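Local coordinates for multicopper oxidase type 1 (Nitrosomonas europaea, PDB 3G5W), which probably oxidises its substrates as a two-domain, laccase-like multicopper oxidase that carries blue and oxygen-bridged copper centres, at residues Y139-A151 with G161-S173. Residues are numbered along the deposited sequence; the frame is centred on the assembly and turned at random.
Sequences YILMLSDWVSSWA and GDVFDYYTINAKS
V147 CG2 sits over the centre of one face of the F164 ring, a CH-pi contact 3.6 Å from CG2 to the ring centroid, while D145 CB approaches F164 CD1 obliquely. The W146 indole works through its edge: NE1 donates to T168 OG1 at 2.8 Å, nearly in the ring plane, Y166 O also lies at the edge in plane, and F22 meets the ring edge-to-face. W150 likewise uses an edge, its NE1 giving D162 OD1 a nearly straight bond (178°) that enters from above the carboxylate plane; S149 OG lies over one face of this ring, offset toward the rim. D145 OD1 lies in the plane of the Y167 ring at its edge, whereas OD2 accepts from the backbone N of H198. Strand 166-169 is the outer strand of a cupredoxin-type sheet, antiparallel to 137-146, and a classic beta bulge sets D165 and Y166 both against W146. W146 O takes D165 N at 3.0 Å and Y166 N only weakly. D165 CG stands between its backbone N and carbonyl carbon (chi1 51°), which brings the carboxylate to S148: OD1 accepts S148 N at 2.9 Å through its syn lone pair, and OD2 accepts S148 OG at 2.6 Å. With an alanine here the carboxylate is gone, and S148 N and OG would probably each lose their acceptor, leaving the hydroxyl free to turn. At the other end, the N170 side-chain amide bonds the backbone of strand 137-146 at two points, ND2 donating to I140 O at 3.0 Å and OD1 accepting M142 N at 2.8 Å; ND2 also reaches F295 O. N170 belongs to the type I' turn I169-K172, whose A171 N donates to a water that bridges M142 O and T168 OG1.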
loop_
_atom_site.group_PDB
_atom_site.type_symbol
_atom_site.label_atom_id
_atom_site.label_comp_id
_atom_site.label_asym_id
_atom_site.label_seq_id
_atom_site.Cartn_x
_atom_site.Cartn_y
_atom_site.Cartn_z
ATOM N N TYR A 139 -15.262 -14.271 -11.880
ATOM C CA TYR A 139 -13.990 -14.932 -11.541
ATOM C C TYR A 139 -13.502 -14.571 -10.133
ATOM O O TYR A 139 -13.541 -13.406 -9.743
ATOM C CB TYR A 139 -12.897 -14.518 -12.536
ATOM C CG TYR A 139 -13.106 -15.026 -13.940
ATOM C CD1 TYR A 139 -12.401 -16.130 -14.409
ATOM C CD2 TYR A 139 -14.015 -14.401 -14.800
ATOM C CE1 TYR A 139 -12.593 -16.611 -15.702
ATOM C CE2 TYR A 139 -14.214 -14.869 -16.095
ATOM C CZ TYR A 139 -13.514 -15.975 -16.536
ATOM O OH TYR A 139 -13.709 -16.437 -17.816
ATOM N N ILE A 140 -13.004 -15.566 -9.399
ATOM C CA ILE A 140 -12.448 -15.344 -8.065
ATOM C C ILE A 140 -10.937 -15.541 -8.148
ATOM O O ILE A 140 -10.480 -16.599 -8.592
ATOM C CB ILE A 140 -13.061 -16.319 -7.020
ATOM C CG1 ILE A 140 -14.565 -16.048 -6.860
ATOM C CG2 ILE A 140 -12.324 -16.217 -5.667
ATOM C CD1 ILE A 140 -15.321 -17.127 -6.114
ATOM N N LEU A 141 -10.176 -14.510 -7.777
ATOM C CA LEU A 141 -8.709 -14.608 -7.708
ATOM C C LEU A 141 -8.225 -14.303 -6.292
ATOM O O LEU A 141 -8.245 -13.146 -5.850
ATOM C CB LEU A 141 -7.996 -13.657 -8.685
ATOM C CG LEU A 141 -8.376 -13.219 -10.113
ATOM C CD1 LEU A 141 -7.116 -13.184 -10.982
ATOM C CD2 LEU A 141 -9.484 -13.994 -10.798
ATOM N N MET A 142 -7.779 -15.344 -5.596
ATOM C CA MET A 142 -7.255 -15.200 -4.240
ATOM C C MET A 142 -5.731 -15.151 -4.277
ATOM O O MET A 142 -5.088 -16.075 -4.769
ATOM C CB MET A 142 -7.755 -16.343 -3.346
ATOM C CG MET A 142 -9.293 -16.462 -3.334
ATOM S SD MET A 142 -9.965 -17.591 -2.097
ATOM C CE MET A 142 -9.780 -16.596 -0.619
ATOM N N LEU A 143 -5.169 -14.063 -3.759
ATOM C CA LEU A 143 -3.738 -13.788 -3.876
ATOM C C LEU A 143 -3.020 -14.144 -2.586
ATOM O O LEU A 143 -3.421 -13.694 -1.510
ATOM C CB LEU A 143 -3.515 -12.302 -4.198
ATOM C CG LEU A 143 -4.377 -11.733 -5.334
ATOM C CD1 LEU A 143 -4.260 -10.210 -5.411
ATOM C CD2 LEU A 143 -4.017 -12.389 -6.672
ATOM N N SER A 144 -1.955 -14.933 -2.703
ATOM C CA SER A 144 -1.218 -15.429 -1.539
ATOM C C SER A 144 0.286 -15.347 -1.734
ATOM O O SER A 144 0.775 -15.426 -2.863
ATOM C CB SER A 144 -1.588 -16.883 -1.249
ATOM O OG SER A 144 -2.916 -16.980 -0.781
ATOM N N ASP A 145 1.000 -15.208 -0.615
ATOM C CA ASP A 145 2.464 -15.122 -0.592
ATOM C C ASP A 145 3.014 -16.211 0.338
ATOM O O ASP A 145 2.518 -16.384 1.455
ATOM C CB ASP A 145 2.880 -13.730 -0.111
ATOM C CG ASP A 145 2.036 -12.629 -0.744
ATOM O OD1 ASP A 145 2.208 -12.382 -1.947
ATOM O OD2 ASP A 145 1.189 -12.031 -0.049
ATOM N N TRP A 146 4.021 -16.951 -0.127
ATOM C CA TRP A 146 4.473 -18.154 0.578
ATOM C C TRP A 146 5.956 -18.085 0.922
ATOM O O TRP A 146 6.735 -17.497 0.177
ATOM C CB TRP A 146 4.211 -19.415 -0.260
ATOM C CG TRP A 146 2.794 -19.569 -0.770
ATOM C CD1 TRP A 146 2.208 -18.868 -1.796
ATOM C CD2 TRP A 146 1.796 -20.488 -0.296
ATOM N NE1 TRP A 146 0.908 -19.287 -1.978
ATOM C CE2 TRP A 146 0.628 -20.276 -1.071
ATOM C CE3 TRP A 146 1.771 -21.462 0.712
ATOM C CZ2 TRP A 146 -0.548 -21.013 -0.878
ATOM C CZ3 TRP A 146 0.602 -22.201 0.900
ATOM C CH2 TRP A 146 -0.546 -21.963 0.112
ATOM N N VAL A 147 6.327 -18.702 2.048
ATOM C CA VAL A 147 7.723 -18.818 2.490
ATOM C C VAL A 147 8.145 -20.294 2.415
ATOM O O VAL A 147 7.801 -21.087 3.296
ATOM C CB VAL A 147 7.913 -18.278 3.932
ATOM C CG1 VAL A 147 9.378 -18.384 4.375
ATOM C CG2 VAL A 147 7.444 -16.816 4.039
ATOM N N SER A 148 8.886 -20.661 1.367
ATOM C CA SER A 148 9.173 -22.074 1.081
ATOM C C SER A 148 10.030 -22.797 2.132
ATOM O O SER A 148 9.985 -24.032 2.225
ATOM C CB SER A 148 9.786 -22.250 -0.314
ATOM O OG SER A 148 11.131 -21.813 -0.342
ATOM N N SER A 149 10.783 -22.041 2.929
ATOM C CA SER A 149 11.596 -22.636 4.001
ATOM C C SER A 149 10.740 -23.360 5.042
ATOM O O SER A 149 11.239 -24.228 5.758
ATOM C CB SER A 149 12.481 -21.587 4.672
ATOM O OG SER A 149 11.709 -20.717 5.480
ATOM N N TRP A 150 9.450 -23.023 5.111
ATOM C CA TRP A 150 8.532 -23.679 6.049
ATOM C C TRP A 150 7.569 -24.660 5.377
ATOM O O TRP A 150 6.666 -25.188 6.032
ATOM C CB TRP A 150 7.737 -22.645 6.861
ATOM C CG TRP A 150 8.601 -21.659 7.605
ATOM C CD1 TRP A 150 8.724 -20.322 7.346
ATOM C CD2 TRP A 150 9.458 -21.933 8.725
ATOM N NE1 TRP A 150 9.602 -19.746 8.232
ATOM C CE2 TRP A 150 10.071 -20.711 9.087
ATOM C CE3 TRP A 150 9.769 -23.091 9.454
ATOM C CZ2 TRP A 150 10.979 -20.611 10.149
ATOM C CZ3 TRP A 150 10.675 -22.994 10.518
ATOM C CH2 TRP A 150 11.267 -21.757 10.854
ATOM N N ALA A 151 7.779 -24.917 4.086
ATOM C CA ALA A 151 6.862 -25.727 3.282
ATOM C C ALA A 151 6.463 -27.014 3.990
ATOM O O ALA A 151 5.281 -27.337 4.089
ATOM C CB ALA A 151 7.467 -26.035 1.914
ATOM N N GLY A 161 12.590 -12.593 9.735
ATOM C CA GLY A 161 13.673 -13.243 9.006
ATOM C C GLY A 161 13.197 -14.098 7.844
ATOM O O GLY A 161 13.997 -14.520 7.009
ATOM N N ASP A 162 11.892 -14.366 7.793
ATOM C CA ASP A 162 11.312 -15.165 6.712
ATOM C C ASP A 162 11.597 -14.549 5.349
ATOM O O ASP A 162 11.605 -13.314 5.192
ATOM C CB ASP A 162 9.801 -15.309 6.898
ATOM C CG ASP A 162 9.430 -16.458 7.813
ATOM O OD1 ASP A 162 10.336 -17.179 8.292
ATOM O OD2 ASP A 162 8.223 -16.640 8.059
ATOM N N VAL A 163 11.843 -15.409 4.370
ATOM C CA VAL A 163 12.070 -14.955 3.002
ATOM C C VAL A 163 10.936 -15.464 2.122
ATOM O O VAL A 163 10.811 -16.672 1.875
ATOM C CB VAL A 163 13.464 -15.386 2.467
ATOM C CG1 VAL A 163 13.668 -14.895 1.054
ATOM C CG2 VAL A 163 14.581 -14.842 3.378
ATOM N N PHE A 164 10.088 -14.540 1.674
ATOM C CA PHE A 164 8.984 -14.909 0.791
ATOM C C PHE A 164 9.558 -15.197 -0.584
ATOM O O PHE A 164 10.419 -14.461 -1.058
ATOM C CB PHE A 164 7.934 -13.790 0.723
ATOM C CG PHE A 164 7.094 -13.675 1.960
ATOM C CD1 PHE A 164 5.871 -14.323 2.042
ATOM C CD2 PHE A 164 7.528 -12.919 3.045
ATOM C CE1 PHE A 164 5.086 -14.223 3.195
ATOM C CE2 PHE A 164 6.754 -12.821 4.204
ATOM C CZ PHE A 164 5.535 -13.468 4.276
ATOM N N ASP A 165 9.097 -16.269 -1.222
ATOM C CA ASP A 165 9.670 -16.659 -2.509
ATOM C C ASP A 165 8.709 -17.287 -3.520
ATOM O O ASP A 165 9.108 -17.552 -4.648
ATOM C CB ASP A 165 10.907 -17.559 -2.316
ATOM C CG ASP A 165 10.658 -18.726 -1.379
ATOM O OD1 ASP A 165 9.504 -18.958 -0.949
ATOM O OD2 ASP A 165 11.648 -19.422 -1.070
ATOM N N TYR A 166 7.461 -17.534 -3.117
ATOM C CA TYR A 166 6.422 -17.982 -4.055
ATOM C C TYR A 166 5.140 -17.173 -3.887
ATOM O O TYR A 166 4.767 -16.804 -2.774
ATOM C CB TYR A 166 6.142 -19.495 -3.950
ATOM C CG TYR A 166 7.275 -20.338 -4.493
ATOM C CD1 TYR A 166 7.248 -20.823 -5.808
ATOM C CD2 TYR A 166 8.387 -20.634 -3.699
ATOM C CE1 TYR A 166 8.298 -21.583 -6.315
ATOM C CE2 TYR A 166 9.441 -21.391 -4.193
ATOM C CZ TYR A 166 9.387 -21.866 -5.499
ATOM O OH TYR A 166 10.428 -22.610 -5.985
ATOM N N TYR A 167 4.490 -16.896 -5.016
ATOM C CA TYR A 167 3.311 -16.033 -5.065
ATOM C C TYR A 167 2.270 -16.690 -5.961
ATOM O O TYR A 167 2.593 -17.148 -7.051
ATOM C CB TYR A 167 3.711 -14.637 -5.574
ATOM C CG TYR A 167 4.905 -14.127 -4.815
ATOM C CD1 TYR A 167 4.747 -13.475 -3.590
ATOM C CD2 TYR A 167 6.202 -14.374 -5.273
ATOM C CE1 TYR A 167 5.854 -13.045 -2.855
ATOM C CE2 TYR A 167 7.312 -13.946 -4.546
ATOM C CZ TYR A 167 7.123 -13.279 -3.342
ATOM O OH TYR A 167 8.207 -12.851 -2.612
ATOM N N THR A 168 1.028 -16.748 -5.494
ATOM C CA THR A 168 0.016 -17.557 -6.179
ATOM C C THR A 168 -1.318 -16.836 -6.407
ATOM O O THR A 168 -1.679 -15.938 -5.652
ATOM C CB THR A 168 -0.262 -18.898 -5.427
ATOM O OG1 THR A 168 -0.785 -18.630 -4.122
ATOM C CG2 THR A 168 1.009 -19.768 -5.305
ATOM N N ILE A 169 -2.013 -17.224 -7.476
ATOM C CA ILE A 169 -3.453 -16.969 -7.631
ATOM C C ILE A 169 -4.133 -18.319 -7.406
ATOM O O ILE A 169 -3.834 -19.287 -8.115
ATOM C CB ILE A 169 -3.845 -16.477 -9.051
ATOM C CG1 ILE A 169 -3.053 -15.225 -9.457
ATOM C CG2 ILE A 169 -5.366 -16.206 -9.118
ATOM C CD1 ILE A 169 -3.225 -14.822 -10.933
ATOM N N ASN A 170 -5.016 -18.389 -6.409
ATOM C CA ASN A 170 -5.695 -19.651 -6.044
ATOM C C ASN A 170 -4.713 -20.818 -5.887
ATOM O O ASN A 170 -4.934 -21.924 -6.404
ATOM C CB ASN A 170 -6.812 -19.983 -7.036
ATOM C CG ASN A 170 -7.861 -18.882 -7.117
ATOM O OD1 ASN A 170 -7.938 -18.024 -6.237
ATOM N ND2 ASN A 170 -8.667 -18.897 -8.181
ATOM N N ALA A 171 -3.614 -20.534 -5.190
ATOM C CA ALA A 171 -2.606 -21.540 -4.826
ATOM C C ALA A 171 -1.795 -22.136 -5.984
ATOM O O ALA A 171 -1.146 -23.168 -5.800
ATOM C CB ALA A 171 -3.226 -22.657 -3.968
ATOM N N LYS A 172 -1.826 -21.494 -7.157
ATOM C CA LYS A 172 -0.869 -21.808 -8.232
ATOM C C LYS A 172 -0.064 -20.595 -8.684
ATOM O O LYS A 172 -0.578 -19.479 -8.726
ATOM C CB LYS A 172 -1.551 -22.436 -9.451
ATOM C CG LYS A 172 -2.352 -23.708 -9.166
ATOM C CD LYS A 172 -1.500 -24.817 -8.545
ATOM C CE LYS A 172 -0.886 -25.727 -9.581
ATOM N NZ LYS A 172 -0.826 -27.129 -9.036
ATOM N N SER A 173 1.202 -20.824 -9.022
ATOM C CA SER A 173 2.015 -19.806 -9.677
ATOM C C SER A 173 2.011 -20.024 -11.188
ATOM O O SER A 173 1.914 -21.157 -11.666
ATOM C CB SER A 173 3.457 -19.835 -9.164
ATOM O OG SER A 173 3.521 -19.741 -7.749
HETATM O O HOH W 1 -3.375 -18.001 -3.859
HETATM O O HOH W 2 11.773 -19.240 2.077
HETATM O O HOH W 3 12.824 -17.942 5.013
#